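Local coordinates for inosine-uridine nucleoside N-ribohydrolase (Xanthomonas oryzae pv. oryzae, PDB 4KL0), which binds calcium and, judging from its family, is probably a nucleoside hydrolase that cleaves N-glycosidic bonds, although its own substrate is not established, at residues L28-D42 and L146-L160. Residues are numbered along the deposited sequence; the frame is centred on the assembly and turned at random.
Sequences LDTLLFTDPNKDPDD and LGMVVIAGMTDASAL. With CA (calcium ion), chain B.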
# COMPACT_ATOMS: atom_id res chain seq x y z
N LEU A 28 5.39 -16.10 -3.85
CA LEU A 28 5.94 -15.63 -2.59
C LEU A 28 4.81 -15.43 -1.57
O LEU A 28 3.96 -14.56 -1.76
CB LEU A 28 6.71 -14.32 -2.85
CG LEU A 28 7.41 -13.68 -1.62
CD1 LEU A 28 8.50 -14.59 -1.01
CD2 LEU A 28 7.99 -12.31 -1.94
N ASP A 29 4.79 -16.17 -0.46
CA ASP A 29 3.77 -15.92 0.55
C ASP A 29 4.01 -14.54 1.17
O ASP A 29 5.18 -14.20 1.46
CB ASP A 29 3.79 -16.99 1.65
CG ASP A 29 2.98 -18.21 1.28
OD1 ASP A 29 2.47 -18.26 0.14
OD2 ASP A 29 2.84 -19.13 2.13
N THR A 30 2.93 -13.77 1.35
CA THR A 30 3.06 -12.33 1.67
C THR A 30 2.23 -11.95 2.87
O THR A 30 1.06 -12.33 2.96
CB THR A 30 2.63 -11.47 0.44
OG1 THR A 30 3.52 -11.73 -0.66
CG2 THR A 30 2.67 -9.98 0.78
N LEU A 31 2.86 -11.20 3.79
CA LEU A 31 2.19 -10.63 4.99
C LEU A 31 2.07 -9.11 4.74
O LEU A 31 3.11 -8.44 4.43
CB LEU A 31 3.04 -10.84 6.25
CG LEU A 31 3.58 -12.28 6.37
CD1 LEU A 31 4.51 -12.36 7.62
CD2 LEU A 31 2.46 -13.26 6.46
N LEU A 32 0.84 -8.60 4.82
CA LEU A 32 0.55 -7.20 4.47
C LEU A 32 0.04 -6.46 5.71
O LEU A 32 -0.83 -6.95 6.45
CB LEU A 32 -0.47 -7.19 3.34
CG LEU A 32 -0.89 -5.86 2.76
CD1 LEU A 32 0.33 -5.17 2.11
CD2 LEU A 32 -2.00 -6.02 1.66
N PHE A 33 0.56 -5.24 5.91
CA PHE A 33 0.17 -4.37 7.02
C PHE A 33 -0.39 -3.09 6.41
O PHE A 33 0.28 -2.46 5.61
CB PHE A 33 1.43 -4.05 7.87
CG PHE A 33 2.09 -5.28 8.40
CD1 PHE A 33 1.83 -5.71 9.70
CD2 PHE A 33 2.98 -5.98 7.60
CE1 PHE A 33 2.44 -6.93 10.17
CE2 PHE A 33 3.59 -7.17 8.06
CZ PHE A 33 3.30 -7.60 9.39
N THR A 34 -1.66 -2.77 6.69
CA THR A 34 -2.42 -1.85 5.82
C THR A 34 -3.50 -1.08 6.58
O THR A 34 -3.88 -1.46 7.69
CB THR A 34 -3.05 -2.69 4.72
OG1 THR A 34 -3.84 -1.90 3.83
CG2 THR A 34 -3.93 -3.78 5.29
N ASP A 35 -3.92 0.07 6.04
CA ASP A 35 -4.87 0.98 6.72
C ASP A 35 -5.88 1.50 5.69
O ASP A 35 -5.91 2.67 5.38
CB ASP A 35 -4.13 2.16 7.40
CG ASP A 35 -3.21 2.95 6.44
OD1 ASP A 35 -3.11 2.58 5.24
OD2 ASP A 35 -2.65 3.99 6.90
N PRO A 36 -6.73 0.60 5.21
CA PRO A 36 -7.58 0.99 4.05
C PRO A 36 -8.74 1.95 4.41
O PRO A 36 -9.17 2.11 5.59
CB PRO A 36 -8.17 -0.36 3.60
CG PRO A 36 -8.25 -1.19 4.90
CD PRO A 36 -6.91 -0.81 5.59
N ASN A 37 -9.24 2.55 3.34
CA ASN A 37 -10.44 3.42 3.38
C ASN A 37 -10.25 4.78 4.04
O ASN A 37 -11.22 5.39 4.50
CB ASN A 37 -11.65 2.68 3.93
CG ASN A 37 -12.95 3.27 3.40
OD1 ASN A 37 -13.03 3.59 2.21
ND2 ASN A 37 -13.96 3.45 4.29
N LYS A 38 -9.02 5.28 4.10
CA LYS A 38 -8.87 6.73 4.30
C LYS A 38 -8.40 7.40 3.01
O LYS A 38 -8.41 8.63 2.88
CB LYS A 38 -7.98 7.09 5.51
CG LYS A 38 -6.63 6.40 5.66
CD LYS A 38 -5.52 7.04 4.80
CE LYS A 38 -4.12 6.39 5.12
NZ LYS A 38 -3.09 7.02 4.21
N ASP A 39 -8.06 6.57 2.03
CA ASP A 39 -7.71 7.04 0.67
C ASP A 39 -7.83 5.81 -0.25
O ASP A 39 -8.15 4.74 0.22
CB ASP A 39 -6.32 7.69 0.66
CG ASP A 39 -5.17 6.75 1.09
OD1 ASP A 39 -5.25 5.51 0.91
OD2 ASP A 39 -4.16 7.33 1.61
N PRO A 40 -7.59 5.93 -1.57
CA PRO A 40 -7.74 4.74 -2.41
C PRO A 40 -6.62 3.74 -2.38
O PRO A 40 -6.82 2.60 -2.81
CB PRO A 40 -7.77 5.31 -3.86
CG PRO A 40 -7.85 6.84 -3.71
CD PRO A 40 -7.29 7.16 -2.35
N ASP A 41 -5.46 4.13 -1.86
CA ASP A 41 -4.19 3.41 -2.12
C ASP A 41 -4.19 1.96 -1.70
O ASP A 41 -3.73 1.09 -2.45
CB ASP A 41 -3.12 4.06 -1.30
CG ASP A 41 -2.53 5.20 -1.97
OD1 ASP A 41 -3.20 6.29 -2.00
OD2 ASP A 41 -1.38 5.02 -2.42
N ASP A 42 -4.63 1.68 -0.47
CA ASP A 42 -4.54 0.31 0.00
C ASP A 42 -5.41 -0.60 -0.82
O ASP A 42 -5.02 -1.75 -1.12
CB ASP A 42 -4.87 0.23 1.51
CG ASP A 42 -3.94 1.09 2.36
OD1 ASP A 42 -3.12 0.49 3.05
OD2 ASP A 42 -4.05 2.38 2.31
N LEU A 146 8.95 -15.80 3.67
CA LEU A 146 7.80 -14.95 3.29
C LEU A 146 8.28 -13.52 3.10
O LEU A 146 9.36 -13.13 3.60
CB LEU A 146 6.75 -14.97 4.38
CG LEU A 146 5.96 -16.28 4.64
CD1 LEU A 146 6.71 -17.18 5.57
CD2 LEU A 146 4.56 -16.06 5.15
N GLY A 147 7.50 -12.73 2.37
CA GLY A 147 7.78 -11.29 2.29
C GLY A 147 6.84 -10.49 3.18
O GLY A 147 5.71 -10.90 3.42
N MET A 148 7.33 -9.38 3.72
CA MET A 148 6.46 -8.50 4.55
C MET A 148 6.35 -7.21 3.79
O MET A 148 7.34 -6.66 3.31
CB MET A 148 7.08 -8.17 5.93
CG MET A 148 7.04 -9.31 7.01
SD MET A 148 7.99 -8.94 8.60
CE MET A 148 7.17 -7.44 9.18
N VAL A 149 5.13 -6.72 3.62
CA VAL A 149 4.92 -5.47 2.90
C VAL A 149 4.16 -4.50 3.79
O VAL A 149 3.06 -4.83 4.31
CB VAL A 149 4.13 -5.76 1.61
CG1 VAL A 149 3.85 -4.43 0.92
CG2 VAL A 149 4.94 -6.71 0.66
N VAL A 150 4.75 -3.33 4.01
CA VAL A 150 4.16 -2.37 4.97
C VAL A 150 3.68 -1.16 4.22
O VAL A 150 4.45 -0.43 3.63
CB VAL A 150 5.21 -1.97 6.03
CG1 VAL A 150 4.66 -0.90 6.96
CG2 VAL A 150 5.73 -3.25 6.73
N ILE A 151 2.34 -0.96 4.23
CA ILE A 151 1.77 0.19 3.53
C ILE A 151 0.90 0.95 4.51
O ILE A 151 -0.04 1.57 4.08
CB ILE A 151 0.97 -0.24 2.29
CG1 ILE A 151 -0.05 -1.36 2.59
CG2 ILE A 151 1.96 -0.78 1.20
CD1 ILE A 151 -0.97 -1.70 1.43
N ALA A 152 1.29 0.98 5.77
CA ALA A 152 0.59 1.72 6.83
C ALA A 152 1.50 1.85 8.00
O ALA A 152 2.67 1.49 7.87
CB ALA A 152 -0.71 0.95 7.29
N GLY A 153 0.96 2.28 9.15
CA GLY A 153 1.77 2.43 10.37
C GLY A 153 2.27 1.07 10.81
O GLY A 153 1.76 -0.00 10.41
N MET A 154 3.31 1.10 11.65
CA MET A 154 4.08 -0.10 11.84
C MET A 154 3.88 -0.71 13.23
O MET A 154 4.66 -1.59 13.61
CB MET A 154 5.56 0.24 11.61
CG MET A 154 5.88 0.14 10.11
SD MET A 154 7.22 1.21 9.46
CE MET A 154 6.24 2.55 8.85
N THR A 155 2.80 -0.35 13.95
CA THR A 155 2.55 -0.94 15.29
C THR A 155 2.62 -2.48 15.26
O THR A 155 3.29 -3.14 16.08
CB THR A 155 1.16 -0.54 15.73
OG1 THR A 155 1.07 0.89 15.71
CG2 THR A 155 0.80 -1.11 17.08
N ASP A 156 1.90 -3.07 14.32
CA ASP A 156 1.84 -4.56 14.22
C ASP A 156 3.05 -5.18 13.56
O ASP A 156 3.47 -6.31 13.95
CB ASP A 156 0.54 -4.96 13.51
CG ASP A 156 -0.64 -4.31 14.16
OD1 ASP A 156 -0.87 -4.57 15.37
OD2 ASP A 156 -1.31 -3.50 13.53
N ALA A 157 3.61 -4.55 12.52
CA ALA A 157 4.81 -5.09 11.93
C ALA A 157 5.93 -5.13 12.95
O ALA A 157 6.70 -6.08 12.97
CB ALA A 157 5.23 -4.25 10.67
N SER A 158 6.02 -4.11 13.78
CA SER A 158 7.09 -4.09 14.79
C SER A 158 6.74 -5.16 15.84
O SER A 158 7.66 -5.88 16.28
CB SER A 158 7.16 -2.73 15.44
OG SER A 158 8.07 -2.73 16.55
N ALA A 159 5.45 -5.26 16.24
CA ALA A 159 5.02 -6.32 17.18
C ALA A 159 5.41 -7.71 16.70
O ALA A 159 5.80 -8.56 17.50
CB ALA A 159 3.51 -6.26 17.47
N LEU A 160 5.36 -7.95 15.39
CA LEU A 160 5.68 -9.26 14.83
C LEU A 160 7.15 -9.52 14.95
O LEU A 160 7.55 -10.62 15.32
CB LEU A 160 5.26 -9.39 13.33
CG LEU A 160 5.55 -10.74 12.67
CD1 LEU A 160 4.72 -11.82 13.31
CD2 LEU A 160 5.20 -10.75 11.17
CA CA B . -1.78 2.97 3.17
O HOH W 1 -1.31 4.16 9.09
O HOH W 2 -1.24 4.81 4.92
O HOH W 3 -2.45 5.09 2.05
O HOH W 4 0.47 4.32 2.58
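Ala-157 covers one face of the Phe-33 ring, its CB 3.8 Å from the ring centroid in a CH-pi contact, while Val-149 O lies in plane at the ring's edge. Leu-160 CD2 also sits near that plane, and Met-148 CE and Val-150 CG2 approach obliquely. The ring extends from strand 28-34 and packs between helix 155-160 and the Rossmann-like central sheet of the nucleoside hydrolase fold, where 28-34 and 146-150 are adjacent parallel strands. Five backbone hydrogen bonds join them, from Gly-147 N to Asp-29 O at one end to Ile-151 N to Phe-33 O (2.9 Å) at the other. On the opposite face of the sheet Leu-32 CD1 meets Val-149 CG1; it also touches Ile-151 CD1 (3.8 Å).

Both segments turn into the calcium site at the strands' C-terminal ends. Ile-151 O binds the ion at 2.4 Å, with Asp-35, Asp-42, Asp-318 and three waters completing the shell. Asp-35 CG lies between its backbone N and carbonyl carbon (chi1 54°), which sets the carboxylate against Ala-152 CB and brings OD1 to the metal. Water 1 links Asp-35 OD2 to Gly-153 N. Asp-42 grips the ion with both oxygens, and its OD1 also accepts from Thr-34 OG1 (2.6 Å) and Asp-35 N (3.1 Å), from the same face of the carboxylate.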